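Local coordinates for transposon Tn7 transposition protein tnsA (Escherichia coli, PDB 1T0F) that cuts the 5' DNA strands at the ends of the transposon, forming with TnsB the transposase that moves Tn7 to new sites, at residues F11-I16 / R108-V113; Y32-T37 / I82-P87; V185-V190 / T239-I244; E211-V216 / K250-N255. One frame throughout, in Å; residues are numbered along the deposited sequence.

Contact 1. Residues F11-I16 / R108-V113; sequences FSEVQI and RGVDQV
Val110 lays its CG1 methyl against the start of helix 13-21, where it meets Phe11 O, the carboxylate carbon of Glu13 and Ile16 CD1. Ile16 and Val110 come tip to tip, Ile16 CD1 lying 4.0 Å from Val110 CG1. Three residues on from Val110, Val113 CG2 passes alongside Ile16 CG2 at 3.9 Å, the two side chains running in opposite directions. The Gln112 chain bends at chi2 (-62°), which turns its amide across to the backbone of Phe11. There both ends of the amide are used: Phe11 N donates almost straight to Gln112 OE1 (2.9 Å), and Gln112 NE2 donates to Phe11 O (3.0 Å) in the carbonyl plane. The second N-H of Gln112 NE2 goes to Val110 O at 2.9 Å, so three bonds fix the rotation of the amide. Glu13, bent at chi2, runs alongside Val110 in the opposite sense, and two waters join its carboxylate to the backbone of Asp111 in strand 110-111: one donates to Glu13 OE1 and Asp111 O, the other donates to Glu13 OE2 and accepts from Asp111 N. Within 11-16, Gln15 N donates to Ser12 OG (3.2 Å), while Ser12 N returns a bond to Gln15 OE1 on a lone pair. This capping box opens a helix that packs against the second strand of the hairpin 106-111, at the end of a segment assigned by similarity to a helix-turn-helix.

Contact 2. Residues Y32-T37 / I82-P87; sequences YIPWLT and IREQFP
Tyr32 presents one ring face to the Arg83 side chain and reaches the backbone of Glu84 with its hydroxyl. Its CB is 4.1 Å from Arg83 CG; from there the ring, placed by CG anti to the backbone N (chi1 179°), takes that same methylene over the centre of one face, 3.6 Å from the centroid in a CH-pi contact. Arg83 CD sits above Tyr32 CD1, and the guanidinium plane stands nearly perpendicular to the ring, its NH2 salt-bridged to Asp121. Further along the same rim, Tyr32 CE1 meets Phe86 CD1 at 4.0 Å. At the tip, Tyr32 OH donates to Glu84 O over 2.7 Å, from above the carbonyl plane, while Glu84 O itself lies at the ring edge, near Tyr32 CE2 on the other rim. Pro34 CB packs 3.4 Å from Glu84 O, Trp35 N donates to Gln85 O at 3.0 Å, and Pro87 CB and CD pack on Trp35 CB and nearby indole atoms. Gln85 CB and CG cross Leu36, and Gln85 NE2 bonds to the active-site Glu66. The loop 32-37 thus lies against the corner of strand 79-87, an edge of the four-stranded sheet beside strand 115-122, while Trp35 reaches helix 13-21.

Contact 3. Residues V185-V190 / T239-I244; sequences VKTEEV and TANGFI
Asn241 provides the polar link across this contact. Its ND2 donates to Glu188 O at 3.2 Å, with an N-H...O angle of 162°, approaching nearly along the C=O axis and keeping the acceptor close to the amide plane. The amide is placed by a chi1 of -80°, with CG beside the backbone N, and the same ND2 also bonds to Ala237 O one turn back in helix 230-240. One nitrogen therefore links the loop 185-190 to the last turn of that helix. The helix finishes here in a Schellman motif: Gly242 takes a positive phi (95°), suited to glycine, with two bonds back into the last turn, one of them Gly242 N to Thr239 O. This lies within the TnsA C-terminal region, where loop 185-190 bridges helices 173-183 and 192-195. The remaining contacts are van der Waals. Thr187 CG2, anti to its own backbone N, passes the Asn241 amide in the opposite direction, 3.6 Å from Asn241 ND2, and also meets Ala240 CB at 4.2 Å. Val190 CG2 approaches the Phe243 ring obliquely, 4.2 Å from Phe243 CE2; both side chains rest on Leu195 of helix 192-195, and Phe243 also meets the ring of Tyr51.

Contact 4. Residues E211-V216 / K250-N255; sequences ENIINV and KSFRAN
With chi1 at 173°, Asn212 swings CG anti to the backbone N, and a chi2 of -86° then turns the amide so that its ends diverge: Asn212 ND2 donates to Arg253 O at 2.7 Å, while Asn212 OD1 turns back to the helix. This is an N-cap, Asn212 OD1 accepting from Asn215 N in the carbonyl plane (3.1 Å) and more weakly from Ile214 N. One side chain thereby closes the start of helix 213-223 and ties it to the short 3-10 turn 252-254. A second bond joins the backbones, Ile213 N donating almost straight to Asn255 O at 3.0 Å. Ile213 and Ile214 cross the Phe252 side chain obliquely. Ile213 CG2 comes within 4.0 Å of Phe252 CE1, and Ile214 CD1 lies at the ring edge, near its plane. The Phe252 ring also meets Trp181 and, edge to face, Phe246, so the helix start is drawn into an aromatic cluster of the C-terminal region. Ile214 CG1 rests on the backbone of Arg253, 3.6 Å from its CA. Within 250-255, Ser251 O accepts from Ala254 N and Asn255 ND2, which reach it from opposite faces of its carbonyl plane.

How the contacts relate
The four contacts fall into two pairs. Contacts 1 and 2 lie in the N-terminal part, with centres about 17 Å apart, contact 2 being enclosed within contact 1 along the chain. They meet directly: Trp35 of contact 2 packs on Val113 and Phe11, so the residues leading into helix 13-21 pack, through Trp35, against the segment at the edge of the nuclease sheet. Contacts 3 and 4 follow, about 18 Å apart between centres and interleaved in sequence; helices 213-223 and 230-240 are consecutive, and Thr239 touches Phe252. The first pair belongs to the metal-binding endonuclease part, the Gln85 side chain lying about 7 Å from the magnesium ion; the second belongs to the C-terminal part, away from the annotated sites.

Contact 1. Residues F11-I16 / R108-V113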
loop_
_atom_site.group_PDB
_atom_site.type_symbol
_atom_site.label_atom_id
_atom_site.label_comp_id
_atom_site.label_asym_id
_atom_site.label_seq_id
_atom_site.Cartn_x
_atom_site.Cartn_y
_atom_site.Cartn_z
ATOM N N PHE A 11 4.028 3.545 20.415
ATOM C CA PHE A 11 3.545 2.557 21.372
ATOM C C PHE A 11 4.423 2.504 22.611
ATOM O O PHE A 11 5.612 2.829 22.565
ATOM C CB PHE A 11 3.520 1.159 20.740
ATOM C CG PHE A 11 2.569 1.022 19.582
ATOM C CD1 PHE A 11 2.863 0.156 18.533
ATOM C CD2 PHE A 11 1.378 1.742 19.544
ATOM C CE1 PHE A 11 1.984 0.009 17.457
ATOM C CE2 PHE A 11 0.491 1.603 18.474
ATOM C CZ PHE A 11 0.797 0.735 17.429
ATOM N N SER A 12 3.820 2.079 23.715
ATOM C CA SER A 12 4.523 1.935 24.983
ATOM C C SER A 12 5.004 0.488 25.045
ATOM O O SER A 12 4.639 -0.324 24.191
ATOM C CB SER A 12 3.569 2.211 26.143
ATOM O OG SER A 12 2.480 1.306 26.114
ATOM N N GLU A 13 5.816 0.159 26.044
ATOM C CA GLU A 13 6.313 -1.206 26.169
ATOM C C GLU A 13 5.171 -2.207 26.325
ATOM O O GLU A 13 5.211 -3.296 25.750
ATOM C CB GLU A 13 7.275 -1.311 27.354
ATOM C CG GLU A 13 8.601 -0.607 27.118
ATOM C CD GLU A 13 9.544 -1.406 26.231
ATOM O OE1 GLU A 13 9.065 -2.087 25.298
ATOM O OE2 GLU A 13 10.770 -1.342 26.463
ATOM N N VAL A 14 4.150 -1.842 27.092
ATOM C CA VAL A 14 3.017 -2.741 27.289
ATOM C C VAL A 14 2.184 -2.861 26.017
ATOM O O VAL A 14 1.672 -3.937 25.709
ATOM C CB VAL A 14 2.100 -2.277 28.448
ATOM C CG1 VAL A 14 2.865 -2.329 29.763
ATOM C CG2 VAL A 14 1.582 -0.872 28.180
ATOM N N GLN A 15 2.047 -1.759 25.283
ATOM C CA GLN A 15 1.285 -1.769 24.034
ATOM C C GLN A 15 1.958 -2.698 23.026
ATOM O O GLN A 15 1.293 -3.435 22.293
ATOM C CB GLN A 15 1.202 -0.364 23.441
ATOM C CG GLN A 15 0.232 0.569 24.141
ATOM C CD GLN A 15 0.177 1.934 23.485
ATOM O OE1 GLN A 15 1.190 2.619 23.372
ATOM N NE2 GLN A 15 -1.009 2.335 23.043
ATOM N N ILE A 16 3.283 -2.643 22.988
ATOM C CA ILE A 16 4.057 -3.473 22.083
ATOM C C ILE A 16 3.885 -4.942 22.451
ATOM O O ILE A 16 3.513 -5.759 21.610
ATOM C CB ILE A 16 5.558 -3.092 22.134
ATOM C CG1 ILE A 16 5.755 -1.718 21.487
ATOM C CG2 ILE A 16 6.403 -4.153 21.446
ATOM C CD1 ILE A 16 7.180 -1.195 21.571
ATOM N N ARG A 108 10.094 8.376 23.564
ATOM C CA ARG A 108 10.040 8.456 25.021
ATOM C C ARG A 108 10.753 7.284 25.678
ATOM O O ARG A 108 10.205 6.630 26.561
ATOM C CB ARG A 108 8.589 8.514 25.504
ATOM C CG ARG A 108 7.778 9.624 24.867
ATOM C CD ARG A 108 6.606 10.024 25.747
ATOM N NE ARG A 108 7.045 10.853 26.867
ATOM C CZ ARG A 108 6.715 10.641 28.137
ATOM N NH1 ARG A 108 5.935 9.615 28.461
ATOM N NH2 ARG A 108 7.168 11.458 29.083
ATOM N N GLY A 109 11.975 7.022 25.231
ATOM C CA GLY A 109 12.770 5.942 25.789
ATOM C C GLY A 109 12.358 4.526 25.431
ATOM O O GLY A 109 12.980 3.567 25.890
ATOM N N VAL A 110 11.314 4.378 24.622
ATOM C CA VAL A 110 10.849 3.049 24.240
ATOM C C VAL A 110 11.220 2.736 22.791
ATOM O O VAL A 110 10.777 3.422 21.873
ATOM C CB VAL A 110 9.321 2.937 24.403
ATOM C CG1 VAL A 110 8.847 1.548 24.001
ATOM C CG2 VAL A 110 8.933 3.232 25.844
ATOM N N ASP A 111 12.050 1.717 22.591
ATOM C CA ASP A 111 12.435 1.336 21.237
ATOM C C ASP A 111 11.156 0.930 20.525
ATOM O O ASP A 111 10.344 0.174 21.064
ATOM C CB ASP A 111 13.430 0.175 21.254
ATOM C CG ASP A 111 14.851 0.626 21.562
ATOM O OD1 ASP A 111 15.083 1.844 21.743
ATOM O OD2 ASP A 111 15.743 -0.245 21.612
ATOM N N GLN A 112 10.973 1.450 19.317
ATOM C CA GLN A 112 9.773 1.170 18.545
ATOM C C GLN A 112 9.966 0.012 17.576
ATOM O O GLN A 112 11.075 -0.259 17.120
ATOM C CB GLN A 112 9.343 2.422 17.773
ATOM C CG GLN A 112 8.976 3.613 18.657
ATOM C CD GLN A 112 7.785 3.327 19.562
ATOM O OE1 GLN A 112 6.647 3.225 19.101
ATOM N NE2 GLN A 112 8.049 3.188 20.857
ATOM N N VAL A 113 8.873 -0.677 17.279
ATOM C CA VAL A 113 8.925 -1.782 16.340
ATOM C C VAL A 113 8.828 -1.157 14.953
ATOM O O VAL A 113 7.888 -0.416 14.667
ATOM C CB VAL A 113 7.737 -2.744 16.529
ATOM C CG1 VAL A 113 7.743 -3.804 15.420
ATOM C CG2 VAL A 113 7.829 -3.411 17.906
HETATM O O HOH W 1 10.515 -1.837 22.934
HETATM O O HOH W 2 12.623 -0.156 24.689
#

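Contact 2. Residues Y32-T37 / I82-P87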
loop_
_atom_site.group_PDB
_atom_site.type_symbol
_atom_site.label_atom_id
_atom_site.label_comp_id
_atom_site.label_asym_id
_atom_site.label_seq_id
_atom_site.Cartn_x
_atom_site.Cartn_y
_atom_site.Cartn_z
ATOM N N TYR A 32 -3.676 -13.132 8.309
ATOM C CA TYR A 32 -2.733 -12.075 8.659
ATOM C C TYR A 32 -3.390 -10.902 9.372
ATOM O O TYR A 32 -4.520 -10.525 9.061
ATOM C CB TYR A 32 -2.034 -11.554 7.395
ATOM C CG TYR A 32 -1.048 -10.431 7.650
ATOM C CD1 TYR A 32 0.188 -10.683 8.251
ATOM C CD2 TYR A 32 -1.352 -9.116 7.292
ATOM C CE1 TYR A 32 1.103 -9.651 8.488
ATOM C CE2 TYR A 32 -0.444 -8.076 7.526
ATOM C CZ TYR A 32 0.779 -8.354 8.121
ATOM O OH TYR A 32 1.687 -7.334 8.320
ATOM N N ILE A 33 -2.665 -10.330 10.331
ATOM C CA ILE A 33 -3.128 -9.155 11.063
ATOM C C ILE A 33 -1.971 -8.154 10.975
ATOM O O ILE A 33 -0.862 -8.459 11.382
ATOM C CB ILE A 33 -3.407 -9.472 12.550
ATOM C CG1 ILE A 33 -4.502 -10.537 12.662
ATOM C CG2 ILE A 33 -3.860 -8.211 13.265
ATOM C CD1 ILE A 33 -4.897 -10.862 14.097
ATOM N N PRO A 34 -2.215 -6.953 10.426
ATOM C CA PRO A 34 -1.142 -5.955 10.310
ATOM C C PRO A 34 -0.660 -5.424 11.660
ATOM O O PRO A 34 -1.423 -5.373 12.623
ATOM C CB PRO A 34 -1.783 -4.864 9.460
ATOM C CG PRO A 34 -3.218 -4.921 9.894
ATOM C CD PRO A 34 -3.496 -6.411 9.943
ATOM N N TRP A 35 0.607 -5.031 11.725
ATOM C CA TRP A 35 1.164 -4.498 12.965
ATOM C C TRP A 35 0.501 -3.159 13.288
ATOM O O TRP A 35 0.126 -2.906 14.432
ATOM C CB TRP A 35 2.681 -4.334 12.840
ATOM C CG TRP A 35 3.315 -3.701 14.051
ATOM C CD1 TRP A 35 3.801 -2.427 14.154
ATOM C CD2 TRP A 35 3.504 -4.309 15.335
ATOM N NE1 TRP A 35 4.285 -2.203 15.426
ATOM C CE2 TRP A 35 4.113 -3.341 16.171
ATOM C CE3 TRP A 35 3.216 -5.575 15.863
ATOM C CZ2 TRP A 35 4.440 -3.602 17.507
ATOM C CZ3 TRP A 35 3.546 -5.835 17.198
ATOM C CH2 TRP A 35 4.151 -4.851 18.000
ATOM N N LEU A 36 0.345 -2.312 12.275
ATOM C CA LEU A 36 -0.292 -1.008 12.443
ATOM C C LEU A 36 -1.687 -1.024 11.830
ATOM O O LEU A 36 -1.922 -1.699 10.829
ATOM C CB LEU A 36 0.525 0.085 11.749
ATOM C CG LEU A 36 2.004 0.259 12.102
ATOM C CD1 LEU A 36 2.605 1.333 11.195
ATOM C CD2 LEU A 36 2.156 0.640 13.573
ATOM N N THR A 37 -2.604 -0.267 12.426
ATOM C CA THR A 37 -3.970 -0.169 11.932
ATOM C C THR A 37 -4.242 1.296 11.605
ATOM O O THR A 37 -3.425 2.163 11.919
ATOM C CB THR A 37 -4.985 -0.633 12.996
ATOM O OG1 THR A 37 -5.028 0.323 14.065
ATOM C CG2 THR A 37 -4.579 -1.980 13.552
ATOM N N ILE A 82 -0.809 -9.997 0.111
ATOM C CA ILE A 82 -0.351 -8.638 0.376
ATOM C C ILE A 82 -0.439 -8.482 1.887
ATOM O O ILE A 82 -1.531 -8.517 2.452
ATOM C CB ILE A 82 -1.263 -7.583 -0.283
ATOM C CG1 ILE A 82 -1.158 -7.676 -1.812
ATOM C CG2 ILE A 82 -0.860 -6.175 0.187
ATOM C CD1 ILE A 82 -2.197 -6.829 -2.548
ATOM N N ARG A 83 0.713 -8.343 2.534
ATOM C CA ARG A 83 0.761 -8.175 3.979
ATOM C C ARG A 83 1.261 -6.768 4.310
ATOM O O ARG A 83 2.458 -6.505 4.285
ATOM C CB ARG A 83 1.664 -9.250 4.594
ATOM C CG ARG A 83 0.972 -10.633 4.692
ATOM C CD ARG A 83 1.898 -11.733 5.221
ATOM N NE ARG A 83 2.912 -12.148 4.248
ATOM C CZ ARG A 83 3.986 -12.877 4.546
ATOM N NH1 ARG A 83 4.197 -13.272 5.792
ATOM N NH2 ARG A 83 4.841 -13.235 3.599
ATOM N N GLU A 84 0.324 -5.876 4.611
ATOM C CA GLU A 84 0.640 -4.478 4.911
ATOM C C GLU A 84 1.101 -4.271 6.348
ATOM O O GLU A 84 0.766 -5.057 7.239
ATOM C CB GLU A 84 -0.576 -3.581 4.634
ATOM C CG GLU A 84 -1.703 -3.628 5.682
ATOM C CD GLU A 84 -2.706 -4.766 5.473
ATOM O OE1 GLU A 84 -2.396 -5.741 4.754
ATOM O OE2 GLU A 84 -3.812 -4.687 6.051
ATOM N N GLN A 85 1.866 -3.201 6.558
ATOM C CA GLN A 85 2.385 -2.846 7.883
ATOM C C GLN A 85 3.034 -4.080 8.515
ATOM O O GLN A 85 2.674 -4.497 9.625
ATOM C CB GLN A 85 1.246 -2.337 8.780
ATOM C CG GLN A 85 0.145 -1.510 8.103
ATOM C CD GLN A 85 0.652 -0.292 7.332
ATOM O OE1 GLN A 85 1.722 0.253 7.623
ATOM N NE2 GLN A 85 -0.136 0.151 6.349
ATOM N N PHE A 86 3.993 -4.660 7.801
ATOM C CA PHE A 86 4.685 -5.859 8.260
ATOM C C PHE A 86 5.816 -5.494 9.228
ATOM O O PHE A 86 6.769 -4.804 8.861
ATOM C CB PHE A 86 5.245 -6.625 7.059
ATOM C CG PHE A 86 5.782 -7.979 7.409
ATOM C CD1 PHE A 86 4.917 -9.046 7.616
ATOM C CD2 PHE A 86 7.147 -8.182 7.560
ATOM C CE1 PHE A 86 5.406 -10.303 7.970
ATOM C CE2 PHE A 86 7.649 -9.436 7.916
ATOM C CZ PHE A 86 6.772 -10.498 8.121
ATOM N N PRO A 87 5.729 -5.978 10.478
ATOM C CA PRO A 87 6.735 -5.698 11.510
ATOM C C PRO A 87 8.068 -6.409 11.313
ATOM O O PRO A 87 8.107 -7.568 10.904
ATOM C CB PRO A 87 6.022 -6.131 12.789
ATOM C CG PRO A 87 5.291 -7.370 12.320
ATOM C CD PRO A 87 4.698 -6.909 10.987
#

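Contact 3. Residues V185-V190 / T239-I244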
loop_
_atom_site.group_PDB
_atom_site.type_symbol
_atom_site.label_atom_id
_atom_site.label_comp_id
_atom_site.label_asym_id
_atom_site.label_seq_id
_atom_site.Cartn_x
_atom_site.Cartn_y
_atom_site.Cartn_z
ATOM N N VAL A 185 -13.557 12.754 -2.329
ATOM C CA VAL A 185 -14.254 13.045 -1.084
ATOM C C VAL A 185 -14.218 11.842 -0.143
ATOM O O VAL A 185 -13.810 10.746 -0.532
ATOM C CB VAL A 185 -15.729 13.416 -1.348
ATOM C CG1 VAL A 185 -15.805 14.620 -2.278
ATOM C CG2 VAL A 185 -16.463 12.226 -1.951
ATOM N N LYS A 186 -14.649 12.061 1.094
ATOM C CA LYS A 186 -14.686 11.013 2.109
ATOM C C LYS A 186 -15.435 9.779 1.598
ATOM O O LYS A 186 -16.591 9.870 1.184
ATOM C CB LYS A 186 -15.353 11.548 3.384
ATOM C CG LYS A 186 -16.823 11.972 3.223
ATOM C CD LYS A 186 -17.044 13.066 2.163
ATOM C CE LYS A 186 -16.362 14.393 2.511
ATOM N NZ LYS A 186 -14.870 14.347 2.428
ATOM N N THR A 187 -14.767 8.628 1.632
ATOM C CA THR A 187 -15.356 7.373 1.165
ATOM C C THR A 187 -16.684 7.067 1.855
ATOM O O THR A 187 -16.768 7.058 3.086
ATOM C CB THR A 187 -14.384 6.191 1.397
ATOM O OG1 THR A 187 -13.206 6.383 0.606
ATOM C CG2 THR A 187 -15.037 4.868 1.008
ATOM N N GLU A 188 -17.717 6.812 1.055
ATOM C CA GLU A 188 -19.039 6.516 1.598
ATOM C C GLU A 188 -19.094 5.184 2.343
ATOM O O GLU A 188 -18.526 4.183 1.901
ATOM C CB GLU A 188 -20.095 6.505 0.489
ATOM C CG GLU A 188 -21.507 6.270 1.017
ATOM C CD GLU A 188 -22.549 6.165 -0.079
ATOM O OE1 GLU A 188 -22.485 5.204 -0.873
ATOM O OE2 GLU A 188 -23.436 7.044 -0.144
ATOM N N GLU A 189 -19.785 5.185 3.478
ATOM C CA GLU A 189 -19.941 3.985 4.286
ATOM C C GLU A 189 -20.809 2.980 3.534
ATOM O O GLU A 189 -21.838 3.343 2.961
ATOM C CB GLU A 189 -20.599 4.329 5.623
ATOM C CG GLU A 189 -20.854 3.120 6.502
ATOM C CD GLU A 189 -19.582 2.358 6.817
ATOM O OE1 GLU A 189 -18.738 2.887 7.573
ATOM O OE2 GLU A 189 -19.423 1.230 6.298
ATOM N N VAL A 190 -20.396 1.718 3.543
ATOM C CA VAL A 190 -21.143 0.677 2.852
ATOM C C VAL A 190 -22.230 0.069 3.738
ATOM O O VAL A 190 -21.943 -0.627 4.709
ATOM C CB VAL A 190 -20.201 -0.446 2.357
ATOM C CG1 VAL A 190 -19.423 -1.029 3.528
ATOM C CG2 VAL A 190 -21.008 -1.526 1.649
ATOM N N THR A 239 -16.666 0.282 -5.373
ATOM C CA THR A 239 -15.321 0.210 -5.932
ATOM C C THR A 239 -14.299 0.833 -4.974
ATOM O O THR A 239 -13.227 0.275 -4.757
ATOM C CB THR A 239 -15.228 0.939 -7.296
ATOM O OG1 THR A 239 -16.135 0.335 -8.229
ATOM C CG2 THR A 239 -13.818 0.824 -7.858
ATOM N N ALA A 240 -14.641 1.982 -4.400
ATOM C CA ALA A 240 -13.742 2.670 -3.469
ATOM C C ALA A 240 -13.463 1.800 -2.243
ATOM O O ALA A 240 -12.363 1.825 -1.678
ATOM C CB ALA A 240 -14.352 3.997 -3.043
ATOM N N ASN A 241 -14.463 1.027 -1.836
ATOM C CA ASN A 241 -14.323 0.143 -0.689
ATOM C C ASN A 241 -13.643 -1.174 -1.037
ATOM O O ASN A 241 -13.357 -1.982 -0.150
ATOM C CB ASN A 241 -15.691 -0.111 -0.057
ATOM C CG ASN A 241 -16.132 1.031 0.830
ATOM O OD1 ASN A 241 -15.740 1.106 1.990
ATOM N ND2 ASN A 241 -16.932 1.941 0.279
ATOM N N GLY A 242 -13.391 -1.391 -2.327
ATOM C CA GLY A 242 -12.697 -2.596 -2.758
ATOM C C GLY A 242 -13.520 -3.794 -3.198
ATOM O O GLY A 242 -12.957 -4.770 -3.705
ATOM N N PHE A 243 -14.836 -3.743 -3.002
ATOM C CA PHE A 243 -15.693 -4.858 -3.394
ATOM C C PHE A 243 -15.719 -5.019 -4.908
ATOM O O PHE A 243 -15.990 -6.097 -5.429
ATOM C CB PHE A 243 -17.093 -4.661 -2.821
ATOM C CG PHE A 243 -17.121 -4.719 -1.326
ATOM C CD1 PHE A 243 -16.691 -5.864 -0.665
ATOM C CD2 PHE A 243 -17.515 -3.618 -0.577
ATOM C CE1 PHE A 243 -16.646 -5.916 0.722
ATOM C CE2 PHE A 243 -17.475 -3.657 0.817
ATOM C CZ PHE A 243 -17.039 -4.811 1.465
ATOM N N ILE A 244 -15.413 -3.933 -5.606
ATOM C CA ILE A 244 -15.336 -3.949 -7.052
ATOM C C ILE A 244 -13.958 -3.420 -7.418
ATOM O O ILE A 244 -13.523 -2.401 -6.883
ATOM C CB ILE A 244 -16.392 -3.024 -7.695
ATOM C CG1 ILE A 244 -17.798 -3.519 -7.352
ATOM C CG2 ILE A 244 -16.201 -2.977 -9.216
ATOM C CD1 ILE A 244 -18.899 -2.596 -7.863
#

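Contact 4. Residues E211-V216 / K250-N255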
loop_
_atom_site.group_PDB
_atom_site.type_symbol
_atom_site.label_atom_id
_atom_site.label_comp_id
_atom_site.label_asym_id
_atom_site.label_seq_id
_atom_site.Cartn_x
_atom_site.Cartn_y
_atom_site.Cartn_z
ATOM N N GLU A 211 -19.957 -3.432 -23.185
ATOM C CA GLU A 211 -20.309 -2.018 -23.173
ATOM C C GLU A 211 -19.584 -1.162 -22.137
ATOM O O GLU A 211 -19.091 -1.665 -21.124
ATOM C CB GLU A 211 -21.829 -1.873 -23.026
ATOM C CG GLU A 211 -22.585 -2.447 -24.228
ATOM C CD GLU A 211 -24.097 -2.324 -24.117
ATOM O OE1 GLU A 211 -24.603 -1.188 -23.986
ATOM O OE2 GLU A 211 -24.782 -3.368 -24.175
ATOM N N ASN A 212 -19.515 0.137 -22.417
ATOM C CA ASN A 212 -18.857 1.106 -21.546
ATOM C C ASN A 212 -19.592 1.210 -20.210
ATOM O O ASN A 212 -20.815 1.340 -20.171
ATOM C CB ASN A 212 -18.801 2.470 -22.247
ATOM C CG ASN A 212 -18.289 3.574 -21.347
ATOM O OD1 ASN A 212 -19.050 4.185 -20.597
ATOM N ND2 ASN A 212 -16.989 3.830 -21.412
ATOM N N ILE A 213 -18.836 1.164 -19.114
ATOM C CA ILE A 213 -19.422 1.208 -17.776
ATOM C C ILE A 213 -20.303 2.417 -17.463
ATOM O O ILE A 213 -21.331 2.275 -16.806
ATOM C CB ILE A 213 -18.315 1.093 -16.684
ATOM C CG1 ILE A 213 -18.949 1.062 -15.292
ATOM C CG2 ILE A 213 -17.354 2.257 -16.788
ATOM C CD1 ILE A 213 -19.855 -0.122 -15.061
ATOM N N ILE A 214 -19.912 3.605 -17.914
ATOM C CA ILE A 214 -20.709 4.796 -17.635
ATOM C C ILE A 214 -22.039 4.740 -18.397
ATOM O O ILE A 214 -23.094 5.061 -17.845
ATOM C CB ILE A 214 -19.947 6.084 -18.020
ATOM C CG1 ILE A 214 -18.560 6.086 -17.363
ATOM C CG2 ILE A 214 -20.740 7.305 -17.576
ATOM C CD1 ILE A 214 -18.586 5.960 -15.843
ATOM N N ASN A 215 -21.985 4.325 -19.658
ATOM C CA ASN A 215 -23.199 4.218 -20.464
ATOM C C ASN A 215 -24.163 3.236 -19.808
ATOM O O ASN A 215 -25.347 3.531 -19.642
ATOM C CB ASN A 215 -22.870 3.746 -21.882
ATOM C CG ASN A 215 -22.138 4.794 -22.686
ATOM O OD1 ASN A 215 -22.183 5.981 -22.362
ATOM N ND2 ASN A 215 -21.471 4.366 -23.750
ATOM N N VAL A 216 -23.647 2.073 -19.418
ATOM C CA VAL A 216 -24.473 1.063 -18.773
ATOM C C VAL A 216 -25.129 1.580 -17.493
ATOM O O VAL A 216 -26.326 1.368 -17.285
ATOM C CB VAL A 216 -23.658 -0.211 -18.451
ATOM C CG1 VAL A 216 -24.492 -1.163 -17.607
ATOM C CG2 VAL A 216 -23.247 -0.899 -19.741
ATOM N N LYS A 250 -6.504 2.278 -16.803
ATOM C CA LYS A 250 -7.329 2.907 -17.822
ATOM C C LYS A 250 -8.305 3.783 -17.055
ATOM O O LYS A 250 -8.756 3.405 -15.976
ATOM C CB LYS A 250 -8.086 1.846 -18.618
ATOM C CG LYS A 250 -8.957 2.395 -19.736
ATOM C CD LYS A 250 -9.621 1.264 -20.508
ATOM C CE LYS A 250 -8.585 0.346 -21.142
ATOM N NZ LYS A 250 -9.217 -0.752 -21.931
ATOM N N SER A 251 -8.616 4.960 -17.589
ATOM C CA SER A 251 -9.562 5.844 -16.925
ATOM C C SER A 251 -10.803 5.009 -16.629
ATOM O O SER A 251 -11.256 4.240 -17.481
ATOM C CB SER A 251 -9.928 7.013 -17.841
ATOM O OG SER A 251 -10.787 7.925 -17.178
ATOM N N PHE A 252 -11.346 5.144 -15.424
ATOM C CA PHE A 252 -12.528 4.376 -15.056
ATOM C C PHE A 252 -13.656 4.595 -16.063
ATOM O O PHE A 252 -14.317 3.648 -16.470
ATOM C CB PHE A 252 -12.993 4.761 -13.643
ATOM C CG PHE A 252 -14.226 4.026 -13.181
ATOM C CD1 PHE A 252 -15.497 4.457 -13.566
ATOM C CD2 PHE A 252 -14.116 2.889 -12.379
ATOM C CE1 PHE A 252 -16.644 3.764 -13.163
ATOM C CE2 PHE A 252 -15.253 2.186 -11.971
ATOM C CZ PHE A 252 -16.523 2.627 -12.366
ATOM N N ARG A 253 -13.856 5.840 -16.480
ATOM C CA ARG A 253 -14.929 6.161 -17.424
ATOM C C ARG A 253 -14.754 5.439 -18.759
ATOM O O ARG A 253 -15.704 5.310 -19.532
ATOM C CB ARG A 253 -14.974 7.671 -17.673
ATOM C CG ARG A 253 -13.895 8.146 -18.627
ATOM C CD ARG A 253 -13.879 9.650 -18.749
ATOM N NE ARG A 253 -13.441 10.275 -17.508
ATOM C CZ ARG A 253 -13.209 11.574 -17.374
ATOM N NH1 ARG A 253 -13.376 12.385 -18.410
ATOM N NH2 ARG A 253 -12.805 12.059 -16.207
ATOM N N ALA A 254 -13.538 4.972 -19.024
ATOM C CA ALA A 254 -13.224 4.271 -20.265
ATOM C C ALA A 254 -13.274 2.747 -20.120
ATOM O O ALA A 254 -13.119 2.016 -21.097
ATOM C CB ALA A 254 -11.850 4.704 -20.760
ATOM N N ASN A 255 -13.482 2.265 -18.900
ATOM C CA ASN A 255 -13.549 0.824 -18.673
ATOM C C ASN A 255 -14.827 0.234 -19.255
ATOM O O ASN A 255 -15.873 0.875 -19.239
ATOM C CB ASN A 255 -13.537 0.511 -17.170
ATOM C CG ASN A 255 -12.139 0.342 -16.609
ATOM O OD1 ASN A 255 -11.820 -0.695 -16.033
ATOM N ND2 ASN A 255 -11.308 1.362 -16.759
#